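Local coordinates for microcin B17-processing protein McbD (Escherichia coli str. K-12 substr. MG1655, PDB 6GRH) that is necessary to process the inactive microcin B17 precursor into the active peptide antibiotic and belongs to the YcaO cyclodehydratase family, at residues F64-T70 with I129-T135; K74-M80 with Q122-A126; C149-G155 with L351-I357. The protein carries 1 engineered substitution. All coordinates share one frame; numbering follows the deposited sequence. Where two conformers were deposited one is given.

Interaction 1 (F64-T70 with I129-T135); sequences FFNEIVT and IALDNIT
The closing turn of helix 47-66, at Phe64 and Phe65, receives Leu131 from a loop that goes on to fold round the Asx turn of Asp132. Leu131 N donates to Phe64 O over 2.9 Å in an almost straight bond (176° at the hydrogen), although it arrives above the carbonyl plane and not on a lone pair. A water also bonds to this oxygen: it donates to Phe64 O and to Asp132 OD1 and accepts from Ile68 N, so that a helix-end carbonyl, a carboxylate and the chain beyond the helix share one bridge.

Leu131 CB sits squarely over one face of the Phe65 ring, 3.8 Å from the centroid, as a CH-pi contact. In one of the two conformers of Leu131, CD2 touches both Phe65 CE1 and Phe64 CB. Ile129 O lies at the edge of the Phe64 ring, near its plane, 3.5 Å from CD1.

The Asx turn gives the loop its shape. Asp132 holds CG between its own backbone N and carbonyl carbon (chi1 71°), which folds the carboxylate back over the following residues. OD2 takes Ile134 N (2.9 Å) and Thr135 N (2.8 Å) from the same face of the carboxylate, while OD1 receives the Thr135 hydroxyl on its syn lone pair. Asp132 N, by contrast, is buried without a partner.

Farther along, Ile68 CG1 meets Ala130 CB at 4.1 Å, and the side chains of Thr70 and Thr135 run past each other in opposite directions, CG2 to CG2 3.6 Å. Lys206 of the neighbouring McbB subunit donates to both Ile68 O and Thr135 OG1, and Arg199 of McbB forms a salt bridge with Glu67.

Interaction 2 (K74-M80 with Q122-A126); sequences KTLYEMM and QEIPA
Met79 lies at roughly a right angle to Glu123, its CG 3.4 Å from Glu123 CB. With CG anti to the backbone N (chi1 -173°), the thioether extends past the glutamate, and its SD comes to rest 3.6 Å from Ile124 C, close to Pro125 N and CD. The Met80 side chain crosses that of Gln122 obliquely: its CB lies 3.2 Å from Gln122 NE2, and its chain bends at the sulfur to bring CE near Glu123 O. The Gln122 amide is held by a bond within its own strand, NE2 donating to Glu123 O from 52° above the carbonyl plane.

The two segments border the same strand of an antiparallel sheet, since strands 73-74 and 121-125 both pair with strand 108-115, and Met79 packs on Phe108 and Thr110 of that strand. The short helix 76-79 opens with a capping box, in which Thr75 OG1 accepts from Glu78 N and Glu78 OE1 from Thr75 N. At its other end the backbone ties it to the strand, Glu123 N donating to Met79 O at 3.0 Å (161° at the hydrogen).

Lys74, extended beyond CG, crosses Glu123 at about a right angle. In this one of its two conformers it makes a salt bridge, NZ to OE1 2.7 Å, on the syn side but well tilted from the carboxylate plane. Leu76 CD2 touches Pro125 CG at 3.7 Å, another nearly perpendicular crossing.

Interaction 3 (C149-G155 with L351-I357); sequences CGCSFHG and LVWYTKI. With EDO (1,2-ethanediol), chain Q.
The Trp353 ring meets its polar neighbours at the edge and in plane: His154 O lies beside CB and CD1, and a bound ethanediol, probably from the crystallisation liquor, accepts a hydrogen bond from the indole, NE1 to EDO O2 2.8 Å (161° at the hydrogen). On the opposite side of the sheet, the Phe153 and Tyr354 side chains lie side by side, pointing the same way, with ring planes at 52° and centroids 5.2 Å apart. Phe153 CE1 also packs 3.6 Å from Val352 CB. Helix 47-66 supplies further aromatic partners, Phe59 stacking on Phe153 and His63 on Tyr354, while the Tyr354 hydroxyl bonds to Glu345.

Lys356 shares the side of Phe153 and Tyr354. Its chain runs extended alongside Cys151 SG and then bends at the last torsion (chi4 76°), which turns NZ onto Cys149 O at 2.6 Å; Asp147 O is a second acceptor for the ammonium group.

Between the strands, Ser152 with Thr355 and His154 with Trp353 are hydrogen-bonded pairs, each linked by two backbone bonds; Trp353 N reaches His154 O over 2.8 Å, almost in line with the carbonyl bond. Just past strand 151-154, beside the start of strand 350-358, the acceptors Gly155 O and Leu351 O come within 3.0 Å of each other; Leu351 N donates to ethanediol O1, which lies near both carbonyls. The Thr355 hydroxyl bonds to Ser164 of helix 157-180, on the face away from Phe153. Strand 350-358 thus runs between strands 151-154 and 339-347, antiparallel to each, and at this point the antiparallel sheet is sandwiched between helices 47-66 and 157-180.

All three contacts are mostly buried, but only interaction 3 is strand pairing, and it lies nearest the centre of the chain. Interaction 2, farther out, joins segment 74-80, with its short helix, to strand 121-125 of the same branched sheet through methionines and a salt bridge. Interaction 1 fastens a helix end to a loop with a backbone bond, a CH-pi contact and a water shared with a carboxylate, next to the McbB subunit. Interaction 1 touches both others: Phe64 CE2 lies 3.7 Å from Cys151 SG of interaction 3, while Thr70 and Ile129 pack on Ala126 and Ile124, respectively, of interaction 2. Interactions 2 and 3 do not touch, their nearest atoms being about 6 Å apart.

Interaction 1 (F64-T70 with I129-T135)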
# COMPACT_ATOMS: atom_id res chain seq x y z
N PHE E 64 1.03 -33.13 -27.31
CA PHE E 64 1.67 -34.17 -28.13
C PHE E 64 2.42 -35.19 -27.28
O PHE E 64 2.38 -36.39 -27.61
CB PHE E 64 2.55 -33.54 -29.22
CG PHE E 64 1.76 -32.84 -30.27
CD1 PHE E 64 1.10 -33.58 -31.26
CD2 PHE E 64 1.63 -31.46 -30.30
CE1 PHE E 64 0.35 -32.95 -32.24
CE2 PHE E 64 0.87 -30.83 -31.27
CZ PHE E 64 0.23 -31.58 -32.24
N PHE E 65 3.02 -34.76 -26.18
CA PHE E 65 3.74 -35.68 -25.26
C PHE E 65 2.86 -36.43 -24.26
O PHE E 65 3.15 -37.57 -23.90
CB PHE E 65 4.85 -34.94 -24.49
CG PHE E 65 6.11 -34.72 -25.27
CD1 PHE E 65 6.22 -33.68 -26.20
CD2 PHE E 65 7.20 -35.57 -25.09
CE1 PHE E 65 7.38 -33.50 -26.91
CE2 PHE E 65 8.36 -35.40 -25.83
CZ PHE E 65 8.45 -34.37 -26.74
N ASN E 66 1.79 -35.80 -23.78
CA ASN E 66 1.12 -36.31 -22.57
C ASN E 66 -0.34 -36.62 -22.72
O ASN E 66 -0.90 -37.22 -21.79
CB ASN E 66 1.17 -35.29 -21.43
CG ASN E 66 2.56 -34.91 -20.99
OD1 ASN E 66 2.72 -33.80 -20.48
ND2 ASN E 66 3.54 -35.77 -21.16
N GLU E 67 -0.98 -36.16 -23.80
CA GLU E 67 -2.45 -36.04 -23.80
C GLU E 67 -3.24 -36.63 -24.97
O GLU E 67 -4.48 -36.52 -24.96
CB GLU E 67 -2.83 -34.57 -23.65
CG GLU E 67 -2.47 -33.97 -22.31
CD GLU E 67 -2.90 -32.51 -22.19
OE1 GLU E 67 -3.19 -31.85 -23.23
OE2 GLU E 67 -2.93 -31.97 -21.06
N ILE E 68 -2.57 -37.29 -25.93
CA ILE E 68 -3.29 -37.81 -27.09
C ILE E 68 -4.02 -39.11 -26.71
O ILE E 68 -3.42 -40.00 -26.11
CB ILE E 68 -2.36 -38.16 -28.28
CG1 ILE E 68 -1.38 -37.02 -28.63
CG2 ILE E 68 -3.20 -38.56 -29.51
CD1 ILE E 68 -1.92 -35.95 -29.55
N VAL E 69 -5.30 -39.19 -27.07
CA VAL E 69 -6.05 -40.45 -27.05
C VAL E 69 -6.53 -40.71 -28.48
O VAL E 69 -7.10 -39.83 -29.12
CB VAL E 69 -7.23 -40.44 -26.05
CG1 VAL E 69 -8.05 -41.73 -26.14
CG2 VAL E 69 -6.71 -40.24 -24.62
N THR E 70 -6.28 -41.92 -28.97
CA THR E 70 -6.59 -42.28 -30.37
C THR E 70 -8.05 -42.62 -30.55
O THR E 70 -8.74 -42.97 -29.62
CB THR E 70 -5.75 -43.47 -30.84
OG1 THR E 70 -6.01 -44.61 -30.02
CG2 THR E 70 -4.28 -43.11 -30.74
N ILE E 129 2.12 -39.02 -34.54
CA ILE E 129 1.75 -37.79 -33.85
C ILE E 129 2.01 -37.80 -32.35
O ILE E 129 2.49 -36.80 -31.80
CB ILE E 129 0.27 -37.49 -34.14
CG1 ILE E 129 0.22 -36.49 -35.29
CG2 ILE E 129 -0.44 -36.94 -32.91
CD1 ILE E 129 -0.74 -36.84 -36.40
N ALA E 130 1.72 -38.91 -31.69
CA ALA E 130 1.87 -39.02 -30.24
C ALA E 130 3.35 -39.23 -29.86
O ALA E 130 3.99 -40.11 -30.41
CB ALA E 130 1.02 -40.19 -29.76
N LEU E 131 3.89 -38.44 -28.94
CA LEU E 131 5.31 -38.57 -28.61
C LEU E 131 5.57 -39.58 -27.48
O LEU E 131 6.68 -40.15 -27.41
CB LEU E 131 5.93 -37.20 -28.35
CG LEU E 131 6.33 -36.51 -29.67
CD1 LEU E 131 5.88 -37.28 -30.89
CD2 LEU E 131 5.78 -35.10 -29.71
N ASP E 132 4.55 -39.88 -26.68
CA ASP E 132 4.69 -40.89 -25.62
C ASP E 132 4.73 -42.32 -26.19
O ASP E 132 4.36 -42.54 -27.34
CB ASP E 132 3.54 -40.78 -24.63
CG ASP E 132 2.23 -41.26 -25.23
OD1 ASP E 132 1.66 -40.54 -26.09
OD2 ASP E 132 1.79 -42.37 -24.87
N ASN E 133 5.13 -43.30 -25.38
CA ASN E 133 5.28 -44.68 -25.89
C ASN E 133 4.09 -45.59 -25.61
O ASN E 133 4.14 -46.77 -25.94
CB ASN E 133 6.59 -45.31 -25.38
CG ASN E 133 7.81 -44.56 -25.89
OD1 ASN E 133 7.76 -43.90 -26.93
ND2 ASN E 133 8.91 -44.67 -25.17
N ILE E 134 3.02 -45.03 -25.06
CA ILE E 134 1.83 -45.77 -24.67
C ILE E 134 0.70 -45.65 -25.69
O ILE E 134 0.01 -46.62 -25.99
CB ILE E 134 1.35 -45.29 -23.27
CG1 ILE E 134 2.43 -45.67 -22.23
CG2 ILE E 134 0.01 -45.92 -22.90
CD1 ILE E 134 2.37 -44.94 -20.91
N THR E 135 0.50 -44.44 -26.21
CA THR E 135 -0.64 -44.13 -27.06
C THR E 135 -0.78 -45.11 -28.23
O THR E 135 -1.86 -45.67 -28.43
CB THR E 135 -0.54 -42.68 -27.56
OG1 THR E 135 -0.50 -41.82 -26.42
CG2 THR E 135 -1.72 -42.32 -28.41
O HOH W 1 0.33 -38.13 -26.00

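Interaction 2 (K74-M80 with Q122-A126)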
# COMPACT_ATOMS: atom_id res chain seq x y z
N LYS E 74 -7.60 -48.90 -37.51
CA LYS E 74 -7.93 -49.18 -38.91
C LYS E 74 -6.65 -49.42 -39.68
O LYS E 74 -5.57 -48.99 -39.26
CB LYS E 74 -8.65 -47.98 -39.55
CG LYS E 74 -9.93 -47.53 -38.86
CD LYS E 74 -10.70 -46.57 -39.76
CE LYS E 74 -11.89 -45.97 -39.04
NZ LYS E 74 -12.38 -44.75 -39.74
N THR E 75 -6.78 -50.10 -40.83
CA THR E 75 -5.67 -50.24 -41.77
C THR E 75 -5.52 -48.92 -42.52
O THR E 75 -6.43 -48.08 -42.51
CB THR E 75 -5.92 -51.34 -42.84
OG1 THR E 75 -6.94 -50.89 -43.75
CG2 THR E 75 -6.32 -52.66 -42.21
N LEU E 76 -4.39 -48.75 -43.19
CA LEU E 76 -4.14 -47.54 -43.94
C LEU E 76 -5.24 -47.30 -44.99
O LEU E 76 -5.76 -46.19 -45.08
CB LEU E 76 -2.74 -47.57 -44.58
CG LEU E 76 -1.53 -47.54 -43.65
CD1 LEU E 76 -0.23 -47.61 -44.44
CD2 LEU E 76 -1.51 -46.30 -42.75
N TYR E 77 -5.63 -48.34 -45.73
CA TYR E 77 -6.64 -48.21 -46.80
C TYR E 77 -8.08 -48.09 -46.32
O TYR E 77 -8.95 -47.71 -47.10
CB TYR E 77 -6.52 -49.35 -47.83
CG TYR E 77 -5.36 -49.19 -48.79
CD1 TYR E 77 -4.06 -49.55 -48.40
CD2 TYR E 77 -5.55 -48.69 -50.08
CE1 TYR E 77 -2.99 -49.41 -49.27
CE2 TYR E 77 -4.48 -48.54 -50.96
CZ TYR E 77 -3.21 -48.91 -50.54
OH TYR E 77 -2.13 -48.78 -51.39
N GLU E 78 -8.36 -48.43 -45.06
CA GLU E 78 -9.66 -48.12 -44.43
C GLU E 78 -9.73 -46.65 -43.96
O GLU E 78 -10.80 -46.04 -43.91
CB GLU E 78 -9.92 -49.04 -43.24
CG GLU E 78 -10.28 -50.47 -43.66
CD GLU E 78 -9.85 -51.52 -42.66
OE1 GLU E 78 -9.58 -51.20 -41.47
OE2 GLU E 78 -9.78 -52.70 -43.08
N MET E 79 -8.56 -46.11 -43.66
CA MET E 79 -8.38 -44.88 -42.89
C MET E 79 -8.39 -43.61 -43.75
O MET E 79 -8.69 -42.53 -43.24
CB MET E 79 -7.03 -45.04 -42.17
CG MET E 79 -6.60 -44.04 -41.16
SD MET E 79 -4.85 -44.22 -40.78
CE MET E 79 -4.81 -45.87 -40.11
N MET E 80 -8.03 -43.75 -45.02
CA MET E 80 -7.84 -42.61 -45.91
C MET E 80 -8.05 -43.05 -47.35
O MET E 80 -8.20 -44.25 -47.60
CB MET E 80 -6.42 -42.05 -45.73
CG MET E 80 -5.28 -42.97 -46.13
SD MET E 80 -3.65 -42.37 -45.59
CE MET E 80 -3.63 -42.83 -43.86
N GLN E 122 -10.22 -37.32 -43.06
CA GLN E 122 -9.72 -38.70 -43.00
C GLN E 122 -9.07 -38.96 -41.64
O GLN E 122 -9.26 -38.19 -40.69
CB GLN E 122 -8.74 -38.93 -44.16
CG GLN E 122 -7.50 -38.08 -44.11
CD GLN E 122 -6.43 -38.60 -45.04
OE1 GLN E 122 -6.54 -38.45 -46.25
NE2 GLN E 122 -5.40 -39.24 -44.48
N GLU E 123 -8.33 -40.05 -41.53
CA GLU E 123 -7.47 -40.30 -40.41
C GLU E 123 -6.06 -40.60 -40.87
O GLU E 123 -5.83 -40.97 -42.03
CB GLU E 123 -8.04 -41.43 -39.55
CG GLU E 123 -9.29 -41.04 -38.79
CD GLU E 123 -10.04 -42.22 -38.22
OE1 GLU E 123 -10.30 -43.20 -38.95
OE2 GLU E 123 -10.39 -42.17 -37.03
N ILE E 124 -5.11 -40.41 -39.96
CA ILE E 124 -3.74 -40.77 -40.20
C ILE E 124 -3.26 -41.58 -38.99
O ILE E 124 -3.94 -41.61 -37.95
CB ILE E 124 -2.86 -39.54 -40.47
CG1 ILE E 124 -2.87 -38.56 -39.29
CG2 ILE E 124 -3.32 -38.84 -41.76
CD1 ILE E 124 -1.93 -37.38 -39.50
N PRO E 125 -2.11 -42.28 -39.14
CA PRO E 125 -1.63 -43.08 -38.01
C PRO E 125 -1.23 -42.25 -36.82
O PRO E 125 -0.45 -41.31 -36.95
CB PRO E 125 -0.41 -43.81 -38.59
CG PRO E 125 -0.74 -43.94 -40.02
CD PRO E 125 -1.37 -42.62 -40.37
N ALA E 126 -1.77 -42.63 -35.67
CA ALA E 126 -1.49 -41.96 -34.41
C ALA E 126 -0.02 -42.06 -34.01
O ALA E 126 0.51 -41.13 -33.35
CB ALA E 126 -2.37 -42.54 -33.31

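Interaction 3 (C149-G155 with L351-I357)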
# COMPACT_ATOMS: atom_id res chain seq x y z
N CYS E 149 8.10 -32.11 -35.28
CA CYS E 149 8.11 -31.33 -36.53
C CYS E 149 6.71 -31.05 -37.02
O CYS E 149 5.86 -31.94 -37.05
CB CYS E 149 8.85 -32.05 -37.66
SG CYS E 149 10.61 -32.12 -37.37
N GLY E 150 6.47 -29.79 -37.38
CA GLY E 150 5.19 -29.35 -37.87
C GLY E 150 4.10 -29.12 -36.84
O GLY E 150 2.97 -28.84 -37.22
N CYS E 151 4.42 -29.23 -35.56
CA CYS E 151 3.44 -29.09 -34.47
C CYS E 151 3.26 -27.62 -34.12
O CYS E 151 4.24 -26.86 -34.14
CB CYS E 151 3.89 -29.82 -33.22
SG CYS E 151 3.83 -31.63 -33.33
N SER E 152 2.03 -27.23 -33.82
CA SER E 152 1.73 -25.85 -33.42
C SER E 152 0.50 -25.79 -32.52
O SER E 152 -0.31 -26.72 -32.48
CB SER E 152 1.52 -24.96 -34.66
OG SER E 152 1.83 -23.61 -34.35
N PHE E 153 0.42 -24.68 -31.78
CA PHE E 153 -0.70 -24.38 -30.89
C PHE E 153 -1.08 -22.93 -31.10
O PHE E 153 -0.21 -22.06 -31.14
CB PHE E 153 -0.30 -24.60 -29.44
CG PHE E 153 -1.32 -24.11 -28.45
CD1 PHE E 153 -2.39 -24.90 -28.09
CD2 PHE E 153 -1.21 -22.83 -27.90
CE1 PHE E 153 -3.32 -24.45 -27.18
CE2 PHE E 153 -2.15 -22.38 -26.99
CZ PHE E 153 -3.20 -23.19 -26.61
N HIS E 154 -2.37 -22.65 -31.24
CA HIS E 154 -2.81 -21.26 -31.27
C HIS E 154 -4.28 -21.10 -30.92
O HIS E 154 -4.99 -22.08 -30.85
CB HIS E 154 -2.56 -20.66 -32.67
CG HIS E 154 -2.12 -19.23 -32.62
ND1 HIS E 154 -3.01 -18.18 -32.56
CD2 HIS E 154 -0.88 -18.68 -32.56
CE1 HIS E 154 -2.34 -17.04 -32.48
NE2 HIS E 154 -1.05 -17.32 -32.48
N GLY E 155 -4.72 -19.85 -30.71
CA GLY E 155 -6.12 -19.52 -30.48
C GLY E 155 -7.06 -19.54 -31.67
O GLY E 155 -8.28 -19.44 -31.49
N LEU E 351 -11.95 -21.39 -28.45
CA LEU E 351 -11.31 -22.67 -28.70
C LEU E 351 -9.83 -22.41 -28.88
O LEU E 351 -9.45 -21.41 -29.51
CB LEU E 351 -11.85 -23.32 -29.96
CG LEU E 351 -13.27 -23.85 -29.83
CD1 LEU E 351 -13.83 -24.18 -31.18
CD2 LEU E 351 -13.31 -25.09 -28.95
N VAL E 352 -9.01 -23.27 -28.30
CA VAL E 352 -7.59 -23.34 -28.62
C VAL E 352 -7.39 -24.58 -29.50
O VAL E 352 -8.16 -25.55 -29.39
CB VAL E 352 -6.70 -23.35 -27.38
CG1 VAL E 352 -6.94 -22.08 -26.54
CG2 VAL E 352 -6.86 -24.64 -26.51
N TRP E 353 -6.35 -24.53 -30.34
CA TRP E 353 -6.12 -25.45 -31.46
C TRP E 353 -4.73 -26.04 -31.38
O TRP E 353 -3.75 -25.31 -31.12
CB TRP E 353 -6.27 -24.71 -32.77
CG TRP E 353 -7.68 -24.29 -32.94
CD1 TRP E 353 -8.26 -23.14 -32.49
CD2 TRP E 353 -8.72 -25.05 -33.54
NE1 TRP E 353 -9.59 -23.14 -32.78
CE2 TRP E 353 -9.90 -24.31 -33.41
CE3 TRP E 353 -8.76 -26.31 -34.16
CZ2 TRP E 353 -11.12 -24.76 -33.92
CZ3 TRP E 353 -9.98 -26.77 -34.66
CH2 TRP E 353 -11.13 -25.98 -34.55
N TYR E 354 -4.64 -27.34 -31.58
CA TYR E 354 -3.38 -28.05 -31.73
C TYR E 354 -3.38 -28.60 -33.14
O TYR E 354 -4.41 -29.18 -33.57
CB TYR E 354 -3.27 -29.20 -30.73
CG TYR E 354 -3.65 -28.85 -29.32
CD1 TYR E 354 -4.97 -28.88 -28.91
CD2 TYR E 354 -2.67 -28.50 -28.39
CE1 TYR E 354 -5.32 -28.56 -27.59
CE2 TYR E 354 -3.00 -28.18 -27.08
CZ TYR E 354 -4.32 -28.22 -26.67
OH TYR E 354 -4.64 -27.92 -25.37
N THR E 355 -2.28 -28.42 -33.86
CA THR E 355 -2.19 -28.93 -35.22
C THR E 355 -0.82 -29.53 -35.46
O THR E 355 0.16 -29.09 -34.86
CB THR E 355 -2.40 -27.84 -36.29
OG1 THR E 355 -1.59 -26.71 -35.98
CG2 THR E 355 -3.86 -27.42 -36.38
N LYS E 356 -0.75 -30.49 -36.38
CA LYS E 356 0.52 -30.96 -36.93
C LYS E 356 0.34 -31.25 -38.41
O LYS E 356 -0.58 -31.97 -38.81
CB LYS E 356 1.02 -32.22 -36.21
CG LYS E 356 2.41 -32.72 -36.65
CD LYS E 356 2.69 -34.07 -36.03
CE LYS E 356 3.99 -34.75 -36.46
NZ LYS E 356 5.17 -34.14 -35.81
N ILE E 357 1.22 -30.65 -39.21
CA ILE E 357 1.26 -30.89 -40.62
C ILE E 357 2.23 -32.02 -40.88
O ILE E 357 3.39 -31.94 -40.47
CB ILE E 357 1.57 -29.61 -41.42
CG1 ILE E 357 0.36 -28.69 -41.29
CG2 ILE E 357 1.83 -29.98 -42.88
CD1 ILE E 357 0.42 -27.40 -42.06
C1 EDO Q . -12.12 -19.06 -31.30
O1 EDO Q . -11.01 -19.43 -30.47
C2 EDO Q . -12.39 -20.19 -32.29
O2 EDO Q . -11.18 -20.84 -32.71